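Local coordinates for aromatic amino acid exporter YddG (Starkeya novella, PDB 5I20), which transports a broad range of amino acids, including threonine, methionine, lysine and glutamate, across the cell inner membrane, at residues V60-I72 with S170-F184. Residues are numbered along the deposited sequence; the frame is centred on the assembly and turned at random.
Sequences VLRQPWPVWVHGI and SRRFARVPTEVVAGF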
loop_
_atom_site.group_PDB
_atom_site.type_symbol
_atom_site.label_atom_id
_atom_site.label_comp_id
_atom_site.label_asym_id
_atom_site.label_seq_id
_atom_site.Cartn_x
_atom_site.Cartn_y
_atom_site.Cartn_z
ATOM N N VAL A 60 -6.436 25.124 1.388
ATOM C CA VAL A 60 -6.379 23.814 2.032
ATOM C C VAL A 60 -4.946 23.388 2.331
ATOM O O VAL A 60 -4.697 22.659 3.293
ATOM C CB VAL A 60 -7.052 22.726 1.168
ATOM C CG1 VAL A 60 -8.563 22.768 1.335
ATOM C CG2 VAL A 60 -6.654 22.882 -0.294
ATOM N N LEU A 61 -4.006 23.849 1.511
ATOM C CA LEU A 61 -2.607 23.461 1.659
ATOM C C LEU A 61 -1.902 24.251 2.759
ATOM O O LEU A 61 -0.710 24.061 3.003
ATOM C CB LEU A 61 -1.862 23.630 0.332
ATOM C CG LEU A 61 -2.308 22.703 -0.803
ATOM C CD1 LEU A 61 -1.449 22.920 -2.037
ATOM C CD2 LEU A 61 -2.267 21.244 -0.363
ATOM N N ARG A 62 -2.640 25.139 3.419
ATOM C CA ARG A 62 -2.114 25.847 4.578
ATOM C C ARG A 62 -2.262 24.972 5.819
ATOM O O ARG A 62 -3.306 24.977 6.470
ATOM C CB ARG A 62 -2.833 27.184 4.773
ATOM N N GLN A 63 -1.214 24.215 6.134
ATOM C CA GLN A 63 -1.244 23.279 7.255
ATOM C C GLN A 63 -0.032 23.459 8.170
ATOM O O GLN A 63 1.024 23.911 7.722
ATOM C CB GLN A 63 -1.295 21.835 6.740
ATOM C CG GLN A 63 -2.506 21.514 5.883
ATOM C CD GLN A 63 -3.794 21.484 6.682
ATOM O OE1 GLN A 63 -3.783 21.257 7.892
ATOM N NE2 GLN A 63 -4.914 21.712 6.006
ATOM N N PRO A 64 -0.182 23.108 9.459
ATOM C CA PRO A 64 0.948 23.117 10.398
ATOM C C PRO A 64 2.017 22.098 10.007
ATOM O O PRO A 64 1.727 21.177 9.244
ATOM C CB PRO A 64 0.301 22.740 11.737
ATOM C CG PRO A 64 -1.147 23.038 11.568
ATOM C CD PRO A 64 -1.451 22.778 10.129
ATOM N N TRP A 65 3.230 22.252 10.533
ATOM C CA TRP A 65 4.325 21.346 10.192
ATOM C C TRP A 65 4.139 19.873 10.614
ATOM O O TRP A 65 4.692 18.992 9.956
ATOM C CB TRP A 65 5.648 21.875 10.769
ATOM C CG TRP A 65 5.736 21.883 12.264
ATOM C CD1 TRP A 65 5.443 22.923 13.099
ATOM C CD2 TRP A 65 6.162 20.802 13.105
ATOM N NE1 TRP A 65 5.651 22.554 14.405
ATOM C CE2 TRP A 65 6.091 21.257 14.437
ATOM C CE3 TRP A 65 6.587 19.493 12.861
ATOM C CZ2 TRP A 65 6.434 20.451 15.520
ATOM C CZ3 TRP A 65 6.926 18.692 13.938
ATOM C CH2 TRP A 65 6.848 19.174 15.251
ATOM N N PRO A 66 3.381 19.586 11.699
ATOM C CA PRO A 66 3.239 18.148 11.972
ATOM C C PRO A 66 2.449 17.408 10.895
ATOM O O PRO A 66 2.612 16.198 10.740
ATOM C CB PRO A 66 2.486 18.114 13.309
ATOM C CG PRO A 66 2.759 19.428 13.936
ATOM C CD PRO A 66 2.824 20.397 12.799
ATOM N N VAL A 67 1.602 18.130 10.169
ATOM C CA VAL A 67 0.844 17.544 9.069
ATOM C C VAL A 67 1.779 17.161 7.921
ATOM O O VAL A 67 1.655 16.081 7.340
ATOM C CB VAL A 67 -0.247 18.515 8.557
ATOM C CG1 VAL A 67 -0.907 17.972 7.299
ATOM C CG2 VAL A 67 -1.282 18.764 9.642
ATOM N N TRP A 68 2.723 18.045 7.613
ATOM C CA TRP A 68 3.691 17.802 6.549
ATOM C C TRP A 68 4.719 16.743 6.926
ATOM O O TRP A 68 5.177 15.986 6.073
ATOM C CB TRP A 68 4.405 19.098 6.173
ATOM C CG TRP A 68 3.483 20.125 5.623
ATOM C CD1 TRP A 68 3.055 21.262 6.245
ATOM C CD2 TRP A 68 2.851 20.105 4.341
ATOM N NE1 TRP A 68 2.202 21.957 5.423
ATOM C CE2 TRP A 68 2.060 21.268 4.248
ATOM C CE3 TRP A 68 2.881 19.221 3.258
ATOM C CZ2 TRP A 68 1.305 21.568 3.117
ATOM C CZ3 TRP A 68 2.132 19.521 2.137
ATOM C CH2 TRP A 68 1.353 20.684 2.074
ATOM N N VAL A 69 5.094 16.701 8.200
ATOM C CA VAL A 69 6.031 15.688 8.669
ATOM C C VAL A 69 5.392 14.313 8.519
ATOM O O VAL A 69 6.029 13.363 8.072
ATOM C CB VAL A 69 6.447 15.929 10.138
ATOM C CG1 VAL A 69 7.173 14.720 10.696
ATOM C CG2 VAL A 69 7.324 17.167 10.240
ATOM N N HIS A 70 4.113 14.234 8.873
ATOM C CA HIS A 70 3.337 13.003 8.774
ATOM C C HIS A 70 3.190 12.522 7.329
ATOM O O HIS A 70 3.480 11.367 7.017
ATOM C CB HIS A 70 1.960 13.219 9.410
ATOM C CG HIS A 70 0.944 12.183 9.043
ATOM N ND1 HIS A 70 -0.112 12.446 8.198
ATOM C CD2 HIS A 70 0.814 10.889 9.419
ATOM C CE1 HIS A 70 -0.846 11.357 8.063
ATOM N NE2 HIS A 70 -0.306 10.397 8.792
ATOM N N GLY A 71 2.751 13.415 6.447
ATOM C CA GLY A 71 2.481 13.054 5.068
ATOM C C GLY A 71 3.712 12.818 4.213
ATOM O O GLY A 71 3.794 11.823 3.488
ATOM N N ILE A 72 4.668 13.739 4.285
ATOM C CA ILE A 72 5.899 13.613 3.514
ATOM C C ILE A 72 6.777 12.516 4.102
ATOM O O ILE A 72 7.347 11.705 3.370
ATOM C CB ILE A 72 6.681 14.939 3.470
ATOM C CG1 ILE A 72 5.815 16.041 2.857
ATOM C CG2 ILE A 72 7.975 14.778 2.687
ATOM C CD1 ILE A 72 6.435 17.419 2.929
ATOM N N SER A 170 -2.950 8.524 10.570
ATOM C CA SER A 170 -3.806 9.363 9.737
ATOM C C SER A 170 -5.121 9.688 10.442
ATOM O O SER A 170 -5.697 10.754 10.217
ATOM C CB SER A 170 -4.082 8.690 8.391
ATOM O OG SER A 170 -2.898 8.607 7.617
ATOM N N ARG A 171 -5.592 8.784 11.298
ATOM C CA ARG A 171 -6.829 9.034 12.035
ATOM C C ARG A 171 -6.660 10.197 13.010
ATOM O O ARG A 171 -7.613 10.919 13.296
ATOM C CB ARG A 171 -7.292 7.779 12.781
ATOM C CG ARG A 171 -8.536 8.006 13.627
ATOM C CD ARG A 171 -9.355 6.743 13.789
ATOM N NE ARG A 171 -9.943 6.319 12.525
ATOM C CZ ARG A 171 -11.195 5.896 12.388
ATOM N NH1 ARG A 171 -11.999 5.844 13.443
ATOM N NH2 ARG A 171 -11.643 5.529 11.197
ATOM N N ARG A 172 -5.443 10.383 13.508
ATOM C CA ARG A 172 -5.142 11.498 14.399
ATOM C C ARG A 172 -5.333 12.831 13.677
ATOM O O ARG A 172 -5.750 13.823 14.278
ATOM C CB ARG A 172 -3.713 11.373 14.945
ATOM C CG ARG A 172 -3.167 12.622 15.620
ATOM C CD ARG A 172 -1.896 12.316 16.403
ATOM N NE ARG A 172 -2.135 12.305 17.844
ATOM C CZ ARG A 172 -1.230 11.958 18.755
ATOM N NH1 ARG A 172 -0.015 11.580 18.377
ATOM N NH2 ARG A 172 -1.541 11.983 20.043
ATOM N N PHE A 173 -5.044 12.837 12.380
ATOM C CA PHE A 173 -5.224 14.025 11.554
ATOM C C PHE A 173 -6.553 13.985 10.809
ATOM O O PHE A 173 -6.643 14.439 9.670
ATOM C CB PHE A 173 -4.073 14.164 10.553
ATOM C CG PHE A 173 -2.718 14.257 11.194
ATOM C CD1 PHE A 173 -2.242 15.470 11.663
ATOM C CD2 PHE A 173 -1.922 13.131 11.326
ATOM C CE1 PHE A 173 -0.994 15.558 12.254
ATOM C CE2 PHE A 173 -0.675 13.212 11.917
ATOM C CZ PHE A 173 -0.210 14.426 12.380
ATOM N N ALA A 174 -7.582 13.445 11.455
ATOM C CA ALA A 174 -8.889 13.287 10.821
ATOM C C ALA A 174 -9.510 14.625 10.409
ATOM O O ALA A 174 -10.325 14.674 9.488
ATOM C CB ALA A 174 -9.834 12.534 11.745
ATOM N N ARG A 175 -9.128 15.705 11.084
ATOM C CA ARG A 175 -9.633 17.029 10.729
ATOM C C ARG A 175 -9.031 17.521 9.413
ATOM O O ARG A 175 -9.615 18.368 8.736
ATOM C CB ARG A 175 -9.346 18.038 11.844
ATOM N N VAL A 176 -7.866 16.984 9.057
ATOM C CA VAL A 176 -7.169 17.396 7.842
ATOM C C VAL A 176 -7.859 16.864 6.587
ATOM O O VAL A 176 -8.061 15.658 6.453
ATOM C CB VAL A 176 -5.702 16.921 7.848
ATOM C CG1 VAL A 176 -5.007 17.328 6.562
ATOM C CG2 VAL A 176 -4.969 17.484 9.058
ATOM N N PRO A 177 -8.224 17.773 5.663
ATOM C CA PRO A 177 -8.916 17.427 4.414
ATOM C C PRO A 177 -8.150 16.412 3.567
ATOM O O PRO A 177 -6.922 16.378 3.602
ATOM C CB PRO A 177 -9.017 18.772 3.685
ATOM C CG PRO A 177 -8.968 19.793 4.770
ATOM C CD PRO A 177 -8.035 19.228 5.801
ATOM N N THR A 178 -8.883 15.597 2.815
ATOM C CA THR A 178 -8.290 14.540 2.002
ATOM C C THR A 178 -7.401 15.100 0.898
ATOM O O THR A 178 -6.364 14.522 0.570
ATOM C CB THR A 178 -9.381 13.651 1.369
ATOM O OG1 THR A 178 -10.213 13.110 2.401
ATOM C CG2 THR A 178 -8.760 12.510 0.578
ATOM N N GLU A 179 -7.800 16.241 0.344
ATOM C CA GLU A 179 -7.079 16.858 -0.768
ATOM C C GLU A 179 -5.652 17.263 -0.399
ATOM O O GLU A 179 -4.839 17.551 -1.276
ATOM C CB GLU A 179 -7.846 18.079 -1.290
ATOM C CG GLU A 179 -8.918 18.611 -0.348
ATOM C CD GLU A 179 -10.232 17.856 -0.465
ATOM O OE1 GLU A 179 -10.606 17.472 -1.594
ATOM O OE2 GLU A 179 -10.890 17.643 0.576
ATOM N N VAL A 180 -5.354 17.284 0.897
ATOM C CA VAL A 180 -4.019 17.630 1.375
ATOM C C VAL A 180 -2.995 16.573 0.935
ATOM O O VAL A 180 -1.818 16.884 0.737
ATOM C CB VAL A 180 -4.010 17.798 2.914
ATOM C CG1 VAL A 180 -2.598 18.037 3.437
ATOM C CG2 VAL A 180 -4.922 18.951 3.314
ATOM N N VAL A 181 -3.463 15.337 0.752
ATOM C CA VAL A 181 -2.630 14.233 0.262
ATOM C C VAL A 181 -1.944 14.588 -1.061
ATOM O O VAL A 181 -0.827 14.141 -1.332
ATOM C CB VAL A 181 -3.470 12.941 0.092
ATOM C CG1 VAL A 181 -2.698 11.870 -0.672
ATOM C CG2 VAL A 181 -3.906 12.411 1.454
ATOM N N ALA A 182 -2.608 15.407 -1.872
ATOM C CA ALA A 182 -2.012 15.923 -3.100
ATOM C C ALA A 182 -0.705 16.649 -2.801
ATOM O O ALA A 182 0.264 16.539 -3.551
ATOM C CB ALA A 182 -2.987 16.849 -3.817
ATOM N N GLY A 183 -0.686 17.386 -1.695
ATOM C CA GLY A 183 0.515 18.067 -1.256
ATOM C C GLY A 183 1.592 17.079 -0.854
ATOM O O GLY A 183 2.778 17.311 -1.085
ATOM N N PHE A 184 1.170 15.973 -0.248
ATOM C CA PHE A 184 2.085 14.903 0.132
ATOM C C PHE A 184 2.700 14.264 -1.103
ATOM O O PHE A 184 3.899 13.985 -1.141
ATOM C CB PHE A 184 1.366 13.830 0.956
ATOM C CG PHE A 184 0.784 14.329 2.249
ATOM C CD1 PHE A 184 1.237 15.501 2.833
ATOM C CD2 PHE A 184 -0.216 13.610 2.887
ATOM C CE1 PHE A 184 0.699 15.950 4.025
ATOM C CE2 PHE A 184 -0.758 14.052 4.077
ATOM C CZ PHE A 184 -0.301 15.223 4.648
#
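The backbones come closest at Ile72 and Phe184, whose CA atoms are 5.3 Å apart, and approach again at Leu61 and Val180, 6.0 Å between CA atoms. Phe184 is a knob in a hole formed by Val67, Trp68, Gly71 and Ile72. Gly71 CA sits squarely over one face of the Phe184 ring, 3.3 Å from the centroid, a CH-pi contact. A CB on Gly71 would run into that ring. Val67 CG1 meets the ring edge at Phe184 CZ (3.9 Å), and Trp68 turns its six-membered ring nearly perpendicular to it, planes at 85°. Val67's other methyl, CG2, meets Val176 CG2 tip to tip at 3.9 Å. In this inverted-repeat DMT transporter the contact joins the cytoplasmic starts of transmembrane helices 65-88 and 181-199, one in each EamA-like region. In the loop leading to helix 181-199, Phe173 forms an offset stack with His70, centroids 4.5 Å apart and planes at 29°. With CG anti to the backbone N (chi1 164°), the imidazole turns one face to Phe173, CD2 of which lies over its centre. His70 NE2 hydrogen-bonds to Tyr166 O, which also takes the Ser170 hydroxyl, and the His70 ring stacks with Tyr166. A leucine in place of His70 would probably leave Phe173 without its stacking partner and Tyr166 O with one hydrogen bond fewer. Before helix 65-88, Gln63 bends back and NE2 hydrogen-bonds to Val60 O (2.9 Å).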